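Local coordinates for UPF0311 protein RPA1785 (Rhodopseudomonas palustris, PDB 3C5O) that is of unknown function but folds as an antiparallel beta-barrel of the UPF0311 (DUF3237) family and assembles from several copies of the chain, at residues 130-139 with 147-155. Sequence-based numbering, arbitrary orientation.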
loop_
_atom_site.group_PDB
_atom_site.type_symbol
_atom_site.label_atom_id
_atom_site.label_comp_id
_atom_site.label_asym_id
_atom_site.label_seq_id
_atom_site.Cartn_x
_atom_site.Cartn_y
_atom_site.Cartn_z
ATOM N N TRP B 130 9.388 -20.884 -4.225
ATOM C CA TRP B 130 9.585 -20.769 -2.776
ATOM C C TRP B 130 9.750 -19.320 -2.296
ATOM O O TRP B 130 9.507 -19.035 -1.134
ATOM C CB TRP B 130 10.767 -21.633 -2.296
ATOM C CG TRP B 130 12.138 -21.215 -2.835
ATOM C CD1 TRP B 130 12.639 -21.475 -4.085
ATOM C CD2 TRP B 130 13.165 -20.487 -2.141
ATOM N NE1 TRP B 130 13.902 -20.947 -4.208
ATOM C CE2 TRP B 130 14.247 -20.333 -3.035
ATOM C CE3 TRP B 130 13.280 -19.961 -0.849
ATOM C CZ2 TRP B 130 15.425 -19.675 -2.685
ATOM C CZ3 TRP B 130 14.461 -19.296 -0.505
ATOM C CH2 TRP B 130 15.514 -19.165 -1.419
ATOM N N LEU B 131 10.176 -18.419 -3.187
ATOM C CA LEU B 131 10.396 -17.017 -2.824
ATOM C C LEU B 131 9.107 -16.294 -2.388
ATOM O O LEU B 131 9.161 -15.294 -1.668
ATOM C CB LEU B 131 11.100 -16.245 -3.953
ATOM C CG LEU B 131 12.552 -16.648 -4.271
ATOM C CD1 LEU B 131 13.112 -15.731 -5.332
ATOM C CD2 LEU B 131 13.440 -16.600 -3.041
HETATM N N MSE B 132 7.954 -16.826 -2.781
HETATM C CA MSE B 132 6.693 -16.244 -2.378
HETATM C C MSE B 132 5.957 -17.077 -1.354
HETATM O O MSE B 132 4.812 -16.767 -1.024
HETATM C CB MSE B 132 5.791 -16.056 -3.586
HETATM C CG MSE B 132 6.566 -15.902 -4.845
HETATM SE SE MSE B 132 5.477 -16.438 -6.291
HETATM C CE MSE B 132 4.729 -14.697 -6.624
ATOM N N GLN B 133 6.611 -18.111 -0.842
ATOM C CA GLN B 133 6.015 -18.985 0.164
ATOM C C GLN B 133 6.560 -18.787 1.595
ATOM O O GLN B 133 6.137 -19.476 2.531
ATOM C CB GLN B 133 6.191 -20.449 -0.254
ATOM C CG GLN B 133 5.663 -20.790 -1.642
ATOM C CD GLN B 133 5.889 -22.267 -2.003
ATOM O OE1 GLN B 133 6.449 -23.050 -1.219
ATOM N NE2 GLN B 133 5.457 -22.645 -3.193
ATOM N N TYR B 134 7.501 -17.863 1.755
ATOM C CA TYR B 134 8.131 -17.569 3.043
ATOM C C TYR B 134 8.180 -16.059 3.252
ATOM O O TYR B 134 8.118 -15.296 2.299
ATOM C CB TYR B 134 9.561 -18.125 3.091
ATOM C CG TYR B 134 9.656 -19.640 3.040
ATOM C CD1 TYR B 134 9.654 -20.401 4.217
ATOM C CD2 TYR B 134 9.765 -20.308 1.829
ATOM C CE1 TYR B 134 9.751 -21.792 4.182
ATOM C CE2 TYR B 134 9.845 -21.709 1.777
ATOM C CZ TYR B 134 9.838 -22.445 2.958
ATOM O OH TYR B 134 9.938 -23.822 2.918
ATOM N N LEU B 135 8.295 -15.634 4.501
ATOM C CA LEU B 135 8.664 -14.261 4.793
ATOM C C LEU B 135 10.184 -14.180 4.807
ATOM O O LEU B 135 10.865 -15.160 5.156
ATOM C CB LEU B 135 8.130 -13.879 6.158
ATOM C CG LEU B 135 7.881 -12.443 6.574
ATOM C CD1 LEU B 135 6.554 -12.042 6.036
ATOM C CD2 LEU B 135 7.855 -12.386 8.087
ATOM N N PHE B 136 10.723 -13.018 4.451
ATOM C CA PHE B 136 12.163 -12.830 4.466
ATOM C C PHE B 136 12.479 -11.550 5.204
ATOM O O PHE B 136 11.665 -10.612 5.248
ATOM C CB PHE B 136 12.738 -12.769 3.048
ATOM C CG PHE B 136 12.518 -14.016 2.236
ATOM C CD1 PHE B 136 13.516 -14.967 2.112
ATOM C CD2 PHE B 136 11.322 -14.218 1.549
ATOM C CE1 PHE B 136 13.314 -16.134 1.358
ATOM C CE2 PHE B 136 11.116 -15.369 0.788
ATOM C CZ PHE B 136 12.117 -16.333 0.692
ATOM N N VAL B 137 13.661 -11.506 5.806
ATOM C CA VAL B 137 14.135 -10.279 6.449
ATOM C C VAL B 137 15.496 -9.945 5.852
ATOM O O VAL B 137 16.329 -10.814 5.669
ATOM C CB VAL B 137 14.247 -10.446 7.982
ATOM C CG1 VAL B 137 14.780 -9.175 8.649
ATOM C CG2 VAL B 137 12.899 -10.783 8.576
ATOM N N GLY B 138 15.721 -8.677 5.538
ATOM C CA GLY B 138 17.022 -8.246 5.039
ATOM C C GLY B 138 17.813 -7.448 6.054
ATOM O O GLY B 138 17.264 -6.568 6.696
ATOM N N SER B 139 19.097 -7.749 6.201
ATOM C CA SER B 139 19.988 -6.909 7.007
ATOM C C SER B 139 20.928 -6.281 5.994
ATOM O O SER B 139 21.588 -7.009 5.222
ATOM C CB SER B 139 20.754 -7.734 8.031
ATOM O OG SER B 139 21.599 -6.922 8.828
ATOM N N VAL B 147 24.039 -0.613 -2.188
ATOM C CA VAL B 147 23.407 -1.147 -0.985
ATOM C C VAL B 147 23.500 -2.681 -1.046
ATOM O O VAL B 147 23.213 -3.272 -2.084
ATOM C CB VAL B 147 21.930 -0.689 -0.880
ATOM C CG1 VAL B 147 21.225 -1.435 0.235
ATOM C CG2 VAL B 147 21.838 0.855 -0.644
ATOM N N VAL B 148 23.936 -3.303 0.056
ATOM C CA VAL B 148 24.163 -4.743 0.163
ATOM C C VAL B 148 23.188 -5.326 1.178
ATOM O O VAL B 148 23.308 -5.060 2.365
ATOM C CB VAL B 148 25.594 -5.052 0.640
ATOM C CG1 VAL B 148 25.834 -6.570 0.782
ATOM C CG2 VAL B 148 26.623 -4.456 -0.301
ATOM N N ILE B 149 22.238 -6.137 0.712
ATOM C CA ILE B 149 21.197 -6.688 1.570
ATOM C C ILE B 149 21.463 -8.161 1.711
ATOM O O ILE B 149 21.416 -8.893 0.727
ATOM C CB ILE B 149 19.762 -6.659 0.929
ATOM C CG1 ILE B 149 19.566 -5.582 -0.185
ATOM C CG2 ILE B 149 18.652 -6.794 2.019
ATOM C CD1 ILE B 149 19.405 -4.224 0.241
ATOM N N ASP B 150 21.697 -8.599 2.934
ATOM C CA ASP B 150 21.795 -10.010 3.237
ATOM C C ASP B 150 20.413 -10.487 3.586
ATOM O O ASP B 150 19.824 -10.032 4.571
ATOM C CB ASP B 150 22.741 -10.224 4.405
ATOM C CG ASP B 150 24.153 -9.859 4.059
ATOM O OD1 ASP B 150 24.659 -10.336 3.019
ATOM O OD2 ASP B 150 24.767 -9.095 4.830
ATOM N N VAL B 151 19.897 -11.398 2.775
ATOM C CA VAL B 151 18.501 -11.836 2.862
ATOM C C VAL B 151 18.420 -13.136 3.664
ATOM O O VAL B 151 19.143 -14.092 3.397
ATOM C CB VAL B 151 17.855 -12.022 1.440
ATOM C CG1 VAL B 151 16.399 -12.495 1.543
ATOM C CG2 VAL B 151 17.916 -10.710 0.612
ATOM N N HIS B 152 17.528 -13.155 4.643
ATOM C CA HIS B 152 17.345 -14.295 5.500
ATOM C C HIS B 152 15.931 -14.806 5.361
ATOM O O HIS B 152 14.991 -14.024 5.406
ATOM C CB HIS B 152 17.612 -13.888 6.944
ATOM C CG HIS B 152 18.970 -13.302 7.145
ATOM N ND1 HIS B 152 20.056 -14.060 7.504
ATOM C CD2 HIS B 152 19.429 -12.039 6.993
ATOM C CE1 HIS B 152 21.124 -13.291 7.596
ATOM N NE2 HIS B 152 20.773 -12.059 7.285
ATOM N N GLN B 153 15.789 -16.114 5.198
ATOM C CA GLN B 153 14.493 -16.766 5.122
ATOM C C GLN B 153 13.964 -16.946 6.537
ATOM O O GLN B 153 14.682 -17.484 7.388
ATOM C CB GLN B 153 14.675 -18.133 4.475
ATOM C CG GLN B 153 13.399 -18.845 4.132
ATOM C CD GLN B 153 13.628 -20.281 3.679
ATOM O OE1 GLN B 153 12.762 -20.892 3.049
ATOM N NE2 GLN B 153 14.780 -20.834 4.022
ATOM N N VAL B 154 12.731 -16.494 6.802
ATOM C CA VAL B 154 12.110 -16.735 8.111
ATOM C C VAL B 154 11.474 -18.116 8.131
ATOM O O VAL B 154 10.589 -18.441 7.318
ATOM C CB VAL B 154 11.052 -15.698 8.513
ATOM C CG1 VAL B 154 10.355 -16.118 9.830
ATOM C CG2 VAL B 154 11.675 -14.304 8.652
ATOM N N LEU B 155 11.926 -18.923 9.078
ATOM C CA LEU B 155 11.406 -20.250 9.236
ATOM C C LEU B 155 10.327 -20.235 10.301
ATOM O O LEU B 155 9.517 -21.170 10.341
ATOM C CB LEU B 155 12.531 -21.223 9.598
ATOM C CG LEU B 155 13.784 -21.272 8.716
ATOM C CD1 LEU B 155 14.816 -22.192 9.369
ATOM C CD2 LEU B 155 13.482 -21.717 7.293
#
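Gln153 reaches across to Tyr134 and sets its amide oxygen over the middle of the phenol ring, OE1 standing 3.0 Å above the ring plane. Its side chain gets there fully stretched, with CG anti to the backbone N (chi1 -171°), and the amide is steeply inclined to the tyrosine ring, their planes 67° apart. The same oxygen also approaches the indole of Trp130, 4.0 Å from its CE3. Farther back on Gln153, the aliphatic part lies against Phe136, whose CE1 is 3.9 Å from Gln153 CG; here the ring and amide planes are nearly parallel, 9° apart. Phe136 CD1 also meets Val151 CG1 at 3.8 Å, while Phe121 packs edge-to-face against the phenylalanine ring. An alanine in place of Tyr134 would probably leave a gap over the Gln153 amide, leave that amide freer to turn, and remove the aromatic partner of Tyr114 of the second subunit.

The other face of the hairpin carries Val137 and Val154, which meet through their CG2 methyls at 3.7 Å, and His152, which presents a ring edge to Val137 O. Val137 also packs on Val137 of the second subunit. Beside Val154, Leu135 O accepts the backbone N-H of Val154 at 2.8 Å, and paired bonds follow between Val137 and His152 and between Ser139 and Asp150. Gly138, in the non-hydrogen-bonded pair with Val151 between them, lets Ile149 CG2 come diagonally within 3.7 Å of its CA, where a CB would clash. Asp150 OD1 is hydrogen-bonded to Thr14 OG1 on the neighbouring strand 9-27. Together these contacts build the antiparallel beta hairpin of strands 136-142 and 146-154, the last two strands of the eight-stranded DUF3237 barrel.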